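Enterotoxin SEN variant (PDB 6KRY) is a staphylococcal enterotoxin of the superantigen family, whose members typically bridge MHC class II molecules and T-cell receptors and so overstimulate T cells. Local coordinates at residues K143-E148 against S208-V213; K79-Y84 against V107-G112; N124-G129 against D221-K226; F135-K140 against Q147-K152. All blocks are in the same frame, centred on the assembly; numbering follows the deposited sequence.

How the contacts relate
Contact 2 lies in the OB-fold domain; contacts 1, 3 and 4 lie in the beta-grasp domain. Contact 4 is the most buried, setting helix 146-161 against an outer strand through a lysine-glutamate-threonine network; contacts 1, 2 and 3 are partly buried. Contact 1 starts the same helix and is the nearer of the two beta-grasp contacts that touch contact 2, about 12 Å between centres: Asn210 reaches Val107 O, and Thr145 packs beside Val107. Contacts 1 and 2 are antiparallel pairs, contact 3 a parallel one. A water-bound Asp82 carboxylate marks contact 2, charged Asp128 and Lys226 strand ends contact 3, about 33 Å away between centres. Contact 3 joins contact 4 through Val125 against Phe135.

Contact 1 of 4, residues K143-E148 against S208-V213; sequences KVTVQE and SDNRTV
Val144 and Val213 form an antiparallel hydrogen-bonded pair in the two-stranded sheet of 143-145 and 212-214. Their amides and carbonyls bond in both directions, Val144 N to Val213 O at 3.0 Å and Val213 N to Val144 O at 2.9 Å. On the valine face the two side chains slant across each other, Val144 CG1 meeting Val213 CG2 at 4.0 Å. Each of these methyls stands between its own backbone N and carbonyl carbon (chi1 67° for Val144), which turns them to one another. The other face carries Thr145 and Thr212, where the methyl CG2 of Thr145 approaches Thr212 OG1 and the Asn210 side chain. Val146 and Arg211 run alongside, pointing the same way, with Val146 CG2 against the aliphatic Arg211 CG at 3.9 Å; the guanidinium goes on to a cation-pi contact with Phe188. Asn210 sends its ND2 to Val107 O of the OB-fold domain. Where the strand gives way to helix, Arg211 O accepts from Val146 N at 2.9 Å and from a water that also takes Gln147 N. Thr145 is the N-cap: its OG1 accepts from Glu148 N at 3.1 Å. The first-turn amides of Val146, Gln147 and Glu148, which lack helical carbonyl partners, are therefore satisfied by the neighbouring loop, a water and the cap, fixing the helix start against 208-213.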
# COMPACT_ATOMS: atom_id res chain seq x y z
N LYS A 143 -3.41 15.19 -0.77
CA LYS A 143 -4.22 14.01 -0.74
C LYS A 143 -3.31 12.82 -1.05
O LYS A 143 -2.66 12.83 -2.09
CB LYS A 143 -5.32 14.02 -1.81
CG LYS A 143 -6.44 15.01 -1.57
CD LYS A 143 -7.61 14.78 -2.48
CE LYS A 143 -8.66 15.83 -2.21
NZ LYS A 143 -9.84 15.69 -3.09
N VAL A 144 -3.34 11.81 -0.18
CA VAL A 144 -2.42 10.66 -0.24
C VAL A 144 -3.24 9.39 -0.05
O VAL A 144 -4.22 9.39 0.70
CB VAL A 144 -1.27 10.80 0.78
CG1 VAL A 144 -1.74 10.71 2.22
CG2 VAL A 144 -0.15 9.80 0.56
N THR A 145 -2.87 8.32 -0.76
CA THR A 145 -3.60 7.07 -0.54
C THR A 145 -3.15 6.43 0.77
O THR A 145 -1.98 6.55 1.19
CB THR A 145 -3.47 6.05 -1.67
OG1 THR A 145 -2.11 5.64 -1.72
CG2 THR A 145 -4.00 6.61 -2.97
N VAL A 146 -4.11 5.77 1.41
CA VAL A 146 -3.78 4.97 2.56
C VAL A 146 -2.71 3.94 2.17
O VAL A 146 -1.79 3.64 2.95
CB VAL A 146 -5.07 4.36 3.17
CG1 VAL A 146 -4.74 3.38 4.28
CG2 VAL A 146 -5.98 5.44 3.72
N GLN A 147 -2.82 3.39 0.95
CA GLN A 147 -1.86 2.39 0.52
C GLN A 147 -0.41 2.95 0.67
O GLN A 147 0.49 2.26 1.13
CB GLN A 147 -2.15 1.96 -0.91
CG GLN A 147 -1.14 0.94 -1.43
CD GLN A 147 -1.38 0.41 -2.83
OE1 GLN A 147 -0.66 -0.48 -3.25
NE2 GLN A 147 -2.37 0.93 -3.54
N GLU A 148 -0.20 4.19 0.24
CA GLU A 148 1.14 4.80 0.30
C GLU A 148 1.62 4.86 1.76
O GLU A 148 2.75 4.47 2.06
CB GLU A 148 1.15 6.18 -0.33
CG GLU A 148 2.50 6.87 -0.20
CD GLU A 148 2.66 8.12 -1.05
OE1 GLU A 148 1.86 8.34 -2.02
OE2 GLU A 148 3.56 8.91 -0.70
N SER A 208 -7.84 -1.67 -3.66
CA SER A 208 -8.57 -1.32 -4.88
C SER A 208 -9.63 -0.24 -4.60
O SER A 208 -10.08 0.39 -5.56
CB SER A 208 -9.16 -2.55 -5.57
OG SER A 208 -10.24 -3.05 -4.81
N ASP A 209 -9.93 0.03 -3.32
CA ASP A 209 -10.87 1.08 -2.94
C ASP A 209 -10.25 2.47 -3.13
O ASP A 209 -10.97 3.47 -3.11
CB ASP A 209 -11.43 0.91 -1.53
CG ASP A 209 -10.41 1.04 -0.40
OD1 ASP A 209 -9.26 1.30 -0.69
OD2 ASP A 209 -10.81 0.85 0.80
N ASN A 210 -8.93 2.53 -3.31
CA ASN A 210 -8.23 3.78 -3.56
C ASN A 210 -8.46 4.76 -2.41
O ASN A 210 -8.50 5.97 -2.60
CB ASN A 210 -8.63 4.40 -4.90
CG ASN A 210 -7.51 5.22 -5.49
OD1 ASN A 210 -6.41 4.69 -5.68
ND2 ASN A 210 -7.75 6.50 -5.70
N ARG A 211 -8.63 4.24 -1.20
CA ARG A 211 -8.96 5.10 -0.07
C ARG A 211 -7.86 6.15 0.11
O ARG A 211 -6.68 5.83 0.14
CB ARG A 211 -9.10 4.31 1.23
CG ARG A 211 -9.63 5.13 2.39
CD ARG A 211 -10.06 4.31 3.60
NE ARG A 211 -10.71 5.21 4.56
CZ ARG A 211 -11.46 4.82 5.59
NH1 ARG A 211 -11.56 3.55 5.89
NH2 ARG A 211 -12.12 5.72 6.30
N THR A 212 -8.30 7.38 0.29
CA THR A 212 -7.48 8.58 0.21
C THR A 212 -7.76 9.44 1.45
O THR A 212 -8.92 9.53 1.84
CB THR A 212 -7.80 9.34 -1.09
OG1 THR A 212 -7.31 8.58 -2.20
CG2 THR A 212 -7.16 10.69 -1.17
N VAL A 213 -6.72 10.07 2.02
CA VAL A 213 -6.86 10.95 3.16
C VAL A 213 -6.04 12.24 2.94
O VAL A 213 -5.12 12.29 2.15
CB VAL A 213 -6.42 10.27 4.48
CG1 VAL A 213 -7.26 9.06 4.81
CG2 VAL A 213 -4.95 9.86 4.47
O HOH W 1 -5.58 3.33 -0.30

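Contact 2 of 4, residues K79-Y84 against V107-G112; sequences KNIDIY and VTIYDG
Asp82 and Thr108 face each other as the hydrogen-bonded pair of an antiparallel strand pairing in the OB-fold domain, strand 81-84 against the end of strand 100-109. Asp82 N gives to Thr108 O at 2.8 Å, and Thr108 N returns the bond to Asp82 O at 3.1 Å. Beyond the strand end Tyr110 N donates to Asn80 O at 2.9 Å from above the carbonyl plane, carrying the pairing one step into the turn. On the apolar face Val107 uses both methyls: CG1 meets Ile81 CG2 at 3.7 Å, while CG2 lies beside Ile83 CG1. Phe76 of helix 70-76 covers Ile81, Val107 and Ile109, and Leu50 of strand 47-55 packs on both Ile81 and Ile83. The Asp82 carboxylate serves the other face. Its OD1 comes to the edge of the Tyr110 ring, 3.2 Å from CD1, with carboxylate and ring planes 85° apart; the ring is brought there by a chi1 of 165°, its CG opposite the backbone N. A second shell holds the carboxylate: Asn36 N of strand 31-37 donates to OD1 and Gln114 NE2 to OD2, and Gln114 also bonds Tyr110 O. One water joins the two strands here, donating to Asp82 OD2 at 2.6 Å and to Ile109 O while accepting from Thr108 OG1 at 2.6 Å.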
# COMPACT_ATOMS: atom_id res chain seq x y z
N LYS A 79 -6.47 11.55 -17.02
CA LYS A 79 -6.06 12.71 -16.25
C LYS A 79 -4.61 12.54 -15.82
O LYS A 79 -4.12 11.41 -15.71
CB LYS A 79 -6.98 12.87 -15.04
CG LYS A 79 -8.46 13.02 -15.38
CD LYS A 79 -9.24 13.92 -14.47
CE LYS A 79 -10.75 13.88 -14.67
NZ LYS A 79 -11.12 13.75 -16.10
N ASN A 80 -3.93 13.65 -15.53
CA ASN A 80 -2.58 13.56 -14.97
C ASN A 80 -2.67 13.01 -13.55
O ASN A 80 -3.39 13.57 -12.74
CB ASN A 80 -1.88 14.91 -14.97
CG ASN A 80 -1.75 15.57 -16.34
OD1 ASN A 80 -1.83 16.79 -16.42
ND2 ASN A 80 -1.60 14.81 -17.41
N ILE A 81 -1.94 11.93 -13.25
CA ILE A 81 -2.03 11.22 -11.99
C ILE A 81 -0.62 10.90 -11.47
O ILE A 81 0.35 10.79 -12.22
CB ILE A 81 -2.90 9.94 -12.12
CG1 ILE A 81 -2.42 9.01 -13.24
CG2 ILE A 81 -4.36 10.27 -12.33
CD1 ILE A 81 -3.14 7.66 -13.22
N ASP A 82 -0.55 10.73 -10.15
CA ASP A 82 0.56 10.08 -9.45
C ASP A 82 0.11 8.69 -9.01
O ASP A 82 -1.07 8.44 -8.78
CB ASP A 82 1.03 10.85 -8.21
CG ASP A 82 1.55 12.26 -8.50
OD1 ASP A 82 2.15 12.46 -9.60
OD2 ASP A 82 1.32 13.14 -7.64
N ILE A 83 1.08 7.77 -8.93
CA ILE A 83 0.78 6.42 -8.58
C ILE A 83 1.79 5.94 -7.56
O ILE A 83 2.99 6.04 -7.79
CB ILE A 83 0.77 5.51 -9.82
CG1 ILE A 83 -0.12 6.03 -10.95
CG2 ILE A 83 0.36 4.11 -9.42
CD1 ILE A 83 0.63 6.55 -12.15
N TYR A 84 1.29 5.32 -6.48
CA TYR A 84 2.15 4.79 -5.49
C TYR A 84 1.54 3.47 -5.01
O TYR A 84 0.43 3.47 -4.55
CB TYR A 84 2.32 5.73 -4.28
CG TYR A 84 3.43 5.29 -3.35
CD1 TYR A 84 3.26 4.19 -2.53
CD2 TYR A 84 4.66 5.93 -3.35
CE1 TYR A 84 4.30 3.71 -1.74
CE2 TYR A 84 5.70 5.48 -2.56
CZ TYR A 84 5.51 4.38 -1.74
OH TYR A 84 6.53 3.91 -0.96
N VAL A 107 -3.78 5.73 -6.65
CA VAL A 107 -3.83 6.83 -7.60
C VAL A 107 -4.39 8.11 -6.96
O VAL A 107 -5.39 8.12 -6.27
CB VAL A 107 -4.62 6.43 -8.85
CG1 VAL A 107 -4.91 7.61 -9.79
CG2 VAL A 107 -3.85 5.35 -9.60
N THR A 108 -3.69 9.22 -7.25
CA THR A 108 -4.11 10.56 -6.90
C THR A 108 -3.96 11.44 -8.14
O THR A 108 -3.02 11.27 -8.92
CB THR A 108 -3.31 11.13 -5.72
OG1 THR A 108 -1.92 10.96 -5.99
CG2 THR A 108 -3.73 10.47 -4.41
N ILE A 109 -4.88 12.39 -8.29
CA ILE A 109 -4.76 13.49 -9.28
C ILE A 109 -3.45 14.23 -9.00
O ILE A 109 -3.11 14.49 -7.83
CB ILE A 109 -6.02 14.39 -9.21
CG1 ILE A 109 -7.28 13.69 -9.73
CG2 ILE A 109 -5.78 15.74 -9.89
CD1 ILE A 109 -7.28 13.37 -11.19
N TYR A 110 -2.68 14.51 -10.05
CA TYR A 110 -1.41 15.14 -9.94
C TYR A 110 -1.59 16.64 -9.73
O TYR A 110 -0.97 17.19 -8.85
CB TYR A 110 -0.56 14.88 -11.19
CG TYR A 110 0.64 15.78 -11.30
CD1 TYR A 110 1.79 15.52 -10.58
CD2 TYR A 110 0.62 16.88 -12.14
CE1 TYR A 110 2.90 16.34 -10.70
CE2 TYR A 110 1.71 17.73 -12.24
CZ TYR A 110 2.86 17.44 -11.54
OH TYR A 110 3.94 18.28 -11.64
N ASP A 111 -2.42 17.29 -10.59
CA ASP A 111 -2.52 18.74 -10.68
C ASP A 111 -3.08 19.27 -9.37
O ASP A 111 -4.12 18.84 -8.95
CB ASP A 111 -3.41 19.18 -11.86
CG ASP A 111 -2.74 18.82 -13.17
OD1 ASP A 111 -1.62 19.34 -13.42
OD2 ASP A 111 -3.25 17.93 -13.86
N GLY A 112 -2.38 20.25 -8.76
CA GLY A 112 -2.89 20.93 -7.59
C GLY A 112 -2.65 20.17 -6.30
O GLY A 112 -3.10 20.62 -5.24
O HOH W 2 -0.81 8.45 -5.35
O HOH W 3 -1.03 13.31 -6.52

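Contact 3 of 4, residues N124-G129 against D221-K226; sequences NVFKDG and DVFLYK
Asn124 O accepts from Val222 N at 2.8 Å, one rung of a parallel strand pairing. Phe126 then bonds on both sides of its partner residue, its N to Val222 O at 2.8 Å and its O from Leu224 N at 2.9 Å. Leu224 O takes Asp128 N, and a water bridges it to Gly129 N. Past the last rung the Asp128 carboxylate stands in for a backbone acceptor: OD1 receives Lys226 N at 3.1 Å on its syn side, close to the carboxylate plane, and a water links OD1 to Lys226 O. The like-charged Lys127 NZ and Lys226 NZ come within 4.4 Å, and a water between them accepts from both, weakly from Lys226. Phe126 and Phe223, each with CG anti to the carbonyl carbon (chi1 -61° for Phe126), leave the same face with planes 11° apart, slid so far that they barely overlap; Phe126 CD1 touches Phe223 CE1 at 3.5 Å. The opposite face, with Val125, Val222 and Leu224, is covered by Val153, Leu157 and Tyr161 of helix 146-161. Strand 218-225 is the middle strand of the five-stranded beta-grasp sheet, between 114-127 and 173-180; strand 130-139 lies on the far side of 114-127.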
# COMPACT_ATOMS: atom_id res chain seq x y z
N ASN A 124 3.44 6.37 16.03
CA ASN A 124 3.74 5.85 17.37
C ASN A 124 3.65 4.33 17.35
O ASN A 124 2.84 3.75 16.60
CB ASN A 124 2.78 6.43 18.40
CG ASN A 124 3.05 7.89 18.65
OD1 ASN A 124 2.20 8.72 18.39
ND2 ASN A 124 4.24 8.18 19.15
N VAL A 125 4.58 3.68 18.05
CA VAL A 125 4.62 2.24 18.06
C VAL A 125 4.57 1.76 19.52
O VAL A 125 5.35 2.23 20.38
CB VAL A 125 5.87 1.71 17.33
CG1 VAL A 125 5.91 0.19 17.34
CG2 VAL A 125 5.98 2.19 15.90
N PHE A 126 3.69 0.79 19.77
CA PHE A 126 3.53 0.13 21.05
C PHE A 126 3.78 -1.37 20.87
O PHE A 126 3.35 -1.96 19.88
CB PHE A 126 2.14 0.38 21.61
CG PHE A 126 1.85 1.84 21.84
CD1 PHE A 126 1.29 2.62 20.84
CD2 PHE A 126 2.17 2.45 23.05
CE1 PHE A 126 1.04 3.98 21.05
CE2 PHE A 126 1.90 3.79 23.27
CZ PHE A 126 1.33 4.55 22.27
N LYS A 127 4.52 -1.95 21.81
CA LYS A 127 4.79 -3.38 21.79
C LYS A 127 4.43 -3.94 23.16
O LYS A 127 5.04 -3.52 24.16
CB LYS A 127 6.25 -3.64 21.44
CG LYS A 127 6.59 -5.12 21.35
CD LYS A 127 7.94 -5.35 20.69
CE LYS A 127 9.09 -5.19 21.66
NZ LYS A 127 10.22 -6.06 21.25
N ASP A 128 3.44 -4.84 23.20
CA ASP A 128 2.73 -5.28 24.43
C ASP A 128 2.42 -4.11 25.38
O ASP A 128 2.66 -4.19 26.60
CB ASP A 128 3.53 -6.37 25.14
CG ASP A 128 3.60 -7.60 24.27
OD1 ASP A 128 2.52 -8.07 23.84
OD2 ASP A 128 4.72 -8.05 24.02
N GLY A 129 1.86 -3.05 24.80
CA GLY A 129 1.38 -1.88 25.50
C GLY A 129 2.48 -0.91 25.90
O GLY A 129 2.16 0.12 26.41
N ASP A 221 -0.91 4.97 14.60
CA ASP A 221 -0.46 4.23 15.76
C ASP A 221 -0.37 2.75 15.38
O ASP A 221 -1.32 2.19 14.83
CB ASP A 221 -1.38 4.42 16.96
CG ASP A 221 -1.60 5.86 17.37
OD1 ASP A 221 -0.61 6.59 17.47
OD2 ASP A 221 -2.79 6.23 17.55
N VAL A 222 0.76 2.12 15.72
CA VAL A 222 0.98 0.71 15.48
C VAL A 222 0.97 -0.03 16.84
O VAL A 222 1.69 0.41 17.79
CB VAL A 222 2.33 0.50 14.76
CG1 VAL A 222 2.69 -0.97 14.62
CG2 VAL A 222 2.34 1.18 13.39
N PHE A 223 0.22 -1.13 16.92
CA PHE A 223 0.15 -1.97 18.13
C PHE A 223 0.66 -3.35 17.75
O PHE A 223 0.13 -3.97 16.84
CB PHE A 223 -1.28 -1.99 18.68
CG PHE A 223 -1.79 -0.64 19.12
CD1 PHE A 223 -1.46 -0.13 20.37
CD2 PHE A 223 -2.53 0.15 18.26
CE1 PHE A 223 -1.89 1.13 20.75
CE2 PHE A 223 -2.97 1.41 18.65
CZ PHE A 223 -2.65 1.89 19.89
N LEU A 224 1.70 -3.79 18.44
CA LEU A 224 2.29 -5.08 18.23
C LEU A 224 2.16 -5.90 19.52
O LEU A 224 2.19 -5.34 20.60
CB LEU A 224 3.77 -4.93 17.86
CG LEU A 224 4.05 -4.02 16.66
CD1 LEU A 224 5.55 -3.92 16.44
CD2 LEU A 224 3.37 -4.53 15.41
N TYR A 225 2.06 -7.22 19.37
CA TYR A 225 1.85 -8.11 20.52
C TYR A 225 2.68 -9.39 20.33
O TYR A 225 2.68 -9.98 19.24
CB TYR A 225 0.38 -8.47 20.69
CG TYR A 225 -0.52 -7.27 20.83
CD1 TYR A 225 -0.65 -6.62 22.04
CD2 TYR A 225 -1.21 -6.78 19.73
CE1 TYR A 225 -1.45 -5.50 22.17
CE2 TYR A 225 -2.01 -5.65 19.84
CZ TYR A 225 -2.13 -5.02 21.06
OH TYR A 225 -2.96 -3.92 21.16
N LYS A 226 3.34 -9.80 21.42
CA LYS A 226 4.09 -11.05 21.52
C LYS A 226 3.16 -12.26 21.59
O LYS A 226 2.01 -12.15 22.03
CB LYS A 226 4.97 -10.99 22.77
CG LYS A 226 6.41 -10.55 22.55
CD LYS A 226 6.61 -9.13 22.01
CE LYS A 226 7.21 -8.15 23.01
NZ LYS A 226 8.15 -8.79 23.97
O HOH W 4 9.71 -9.13 21.38
O HOH W 5 0.75 -10.06 23.88
O HOH W 6 0.88 -2.91 21.97

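Contact 4 of 4, residues F135-K140 against Q147-K152; sequences FVIKTK and QELDTK
Thr139 and Lys152 meet at the Glu148 carboxylate, where the polar part of this strand-helix packing is gathered. Glu148 OE2 accepts twice, from opposite faces of its plane: Thr139 OG1 donates from above at 3.1 Å while it accepts from Lys141 N, and Lys152 NZ, in a salt bridge one helical turn along, comes on the anti side at 2.8 Å. The same ammonium gives a second bond to Lys138 O at 2.8 Å, nearly in line with that carbonyl. An extended Lys152 chain (chi2 179°) carries NZ from the helix to the strand backbone. Glu148 OE1 is met by Lys141, so two lysines probably favour the ionised carboxylate. The apolar part belongs to Ile137. CD1 reaches the helix at Leu149, 3.8 Å from CD2 and 3.6 Å from the backbone O, the two side chains crossing at about a right angle. CG2 rests on Lys152 CB at 4.0 Å, against the aliphatic root of the lysine. Strand 130-139 is an outermost strand of the beta-grasp sheet, paired with 114-127. Helix 146-161 packs across that sheet, Leu149 reaching Ile121 and Phe178, while Glu148 and Lys152 also touch Tyr84 of the OB-fold strand 81-84.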
# COMPACT_ATOMS: atom_id res chain seq x y z
N PHE A 135 8.60 6.97 14.82
CA PHE A 135 9.27 7.40 13.61
C PHE A 135 8.26 8.18 12.76
O PHE A 135 7.09 8.21 13.08
CB PHE A 135 9.90 6.21 12.87
CG PHE A 135 8.96 5.13 12.42
CD1 PHE A 135 8.21 5.29 11.26
CD2 PHE A 135 8.87 3.96 13.14
CE1 PHE A 135 7.40 4.25 10.83
CE2 PHE A 135 8.02 2.95 12.72
CZ PHE A 135 7.30 3.10 11.56
N VAL A 136 8.74 8.80 11.68
CA VAL A 136 7.86 9.47 10.78
C VAL A 136 7.98 8.83 9.41
O VAL A 136 8.92 8.15 9.12
CB VAL A 136 8.10 10.98 10.68
CG1 VAL A 136 8.10 11.63 12.05
CG2 VAL A 136 9.37 11.28 9.92
N ILE A 137 6.97 9.08 8.58
CA ILE A 137 6.99 8.81 7.15
C ILE A 137 6.61 10.15 6.49
O ILE A 137 6.07 11.05 7.16
CB ILE A 137 6.03 7.68 6.76
CG1 ILE A 137 4.59 8.07 7.09
CG2 ILE A 137 6.42 6.36 7.43
CD1 ILE A 137 3.55 7.11 6.58
N LYS A 138 6.94 10.28 5.21
CA LYS A 138 6.78 11.53 4.54
C LYS A 138 6.08 11.32 3.21
O LYS A 138 6.14 10.26 2.63
CB LYS A 138 8.15 12.14 4.25
CG LYS A 138 8.93 12.46 5.51
CD LYS A 138 10.24 13.15 5.27
CE LYS A 138 11.09 13.03 6.51
NZ LYS A 138 12.06 14.14 6.56
N THR A 139 5.41 12.37 2.74
CA THR A 139 4.76 12.40 1.42
C THR A 139 4.83 13.83 0.89
O THR A 139 4.89 14.78 1.67
CB THR A 139 3.32 11.88 1.46
OG1 THR A 139 2.77 11.81 0.15
CG2 THR A 139 2.39 12.73 2.30
N LYS A 140 4.79 13.93 -0.43
CA LYS A 140 4.77 15.21 -1.09
C LYS A 140 3.35 15.56 -1.56
O LYS A 140 3.18 16.52 -2.31
CB LYS A 140 5.73 15.21 -2.28
CG LYS A 140 7.14 15.68 -1.92
CD LYS A 140 7.44 17.12 -2.36
CE LYS A 140 8.92 17.45 -2.24
NZ LYS A 140 9.28 18.68 -2.97
N GLN A 147 -2.82 3.39 0.95
CA GLN A 147 -1.86 2.39 0.52
C GLN A 147 -0.41 2.95 0.67
O GLN A 147 0.49 2.26 1.13
CB GLN A 147 -2.15 1.96 -0.91
CG GLN A 147 -1.14 0.94 -1.43
CD GLN A 147 -1.38 0.41 -2.83
OE1 GLN A 147 -0.66 -0.48 -3.25
NE2 GLN A 147 -2.37 0.93 -3.54
N GLU A 148 -0.20 4.19 0.24
CA GLU A 148 1.14 4.80 0.30
C GLU A 148 1.62 4.86 1.76
O GLU A 148 2.75 4.47 2.06
CB GLU A 148 1.15 6.18 -0.33
CG GLU A 148 2.50 6.87 -0.20
CD GLU A 148 2.66 8.12 -1.05
OE1 GLU A 148 1.86 8.34 -2.02
OE2 GLU A 148 3.56 8.91 -0.70
N LEU A 149 0.76 5.35 2.65
CA LEU A 149 1.10 5.48 4.10
C LEU A 149 1.36 4.11 4.73
O LEU A 149 2.36 3.93 5.43
CB LEU A 149 -0.01 6.22 4.86
CG LEU A 149 -0.38 7.60 4.34
CD1 LEU A 149 -1.40 8.27 5.24
CD2 LEU A 149 0.88 8.48 4.20
N ASP A 150 0.43 3.17 4.51
CA ASP A 150 0.49 1.81 5.04
C ASP A 150 1.78 1.12 4.58
O ASP A 150 2.50 0.52 5.37
CB ASP A 150 -0.75 1.02 4.61
CG ASP A 150 -1.03 -0.27 5.35
OD1 ASP A 150 -0.46 -0.46 6.44
OD2 ASP A 150 -1.84 -1.06 4.80
N THR A 151 2.09 1.22 3.29
CA THR A 151 3.23 0.56 2.75
C THR A 151 4.52 1.11 3.37
O THR A 151 5.38 0.34 3.76
CB THR A 151 3.30 0.70 1.23
OG1 THR A 151 2.13 0.09 0.68
CG2 THR A 151 4.53 0.03 0.68
N LYS A 152 4.64 2.45 3.46
CA LYS A 152 5.81 3.08 4.05
C LYS A 152 6.01 2.67 5.52
O LYS A 152 7.13 2.32 5.95
CB LYS A 152 5.70 4.59 3.90
CG LYS A 152 5.98 5.07 2.49
CD LYS A 152 5.84 6.55 2.33
CE LYS A 152 6.38 6.96 0.97
NZ LYS A 152 5.98 8.34 0.58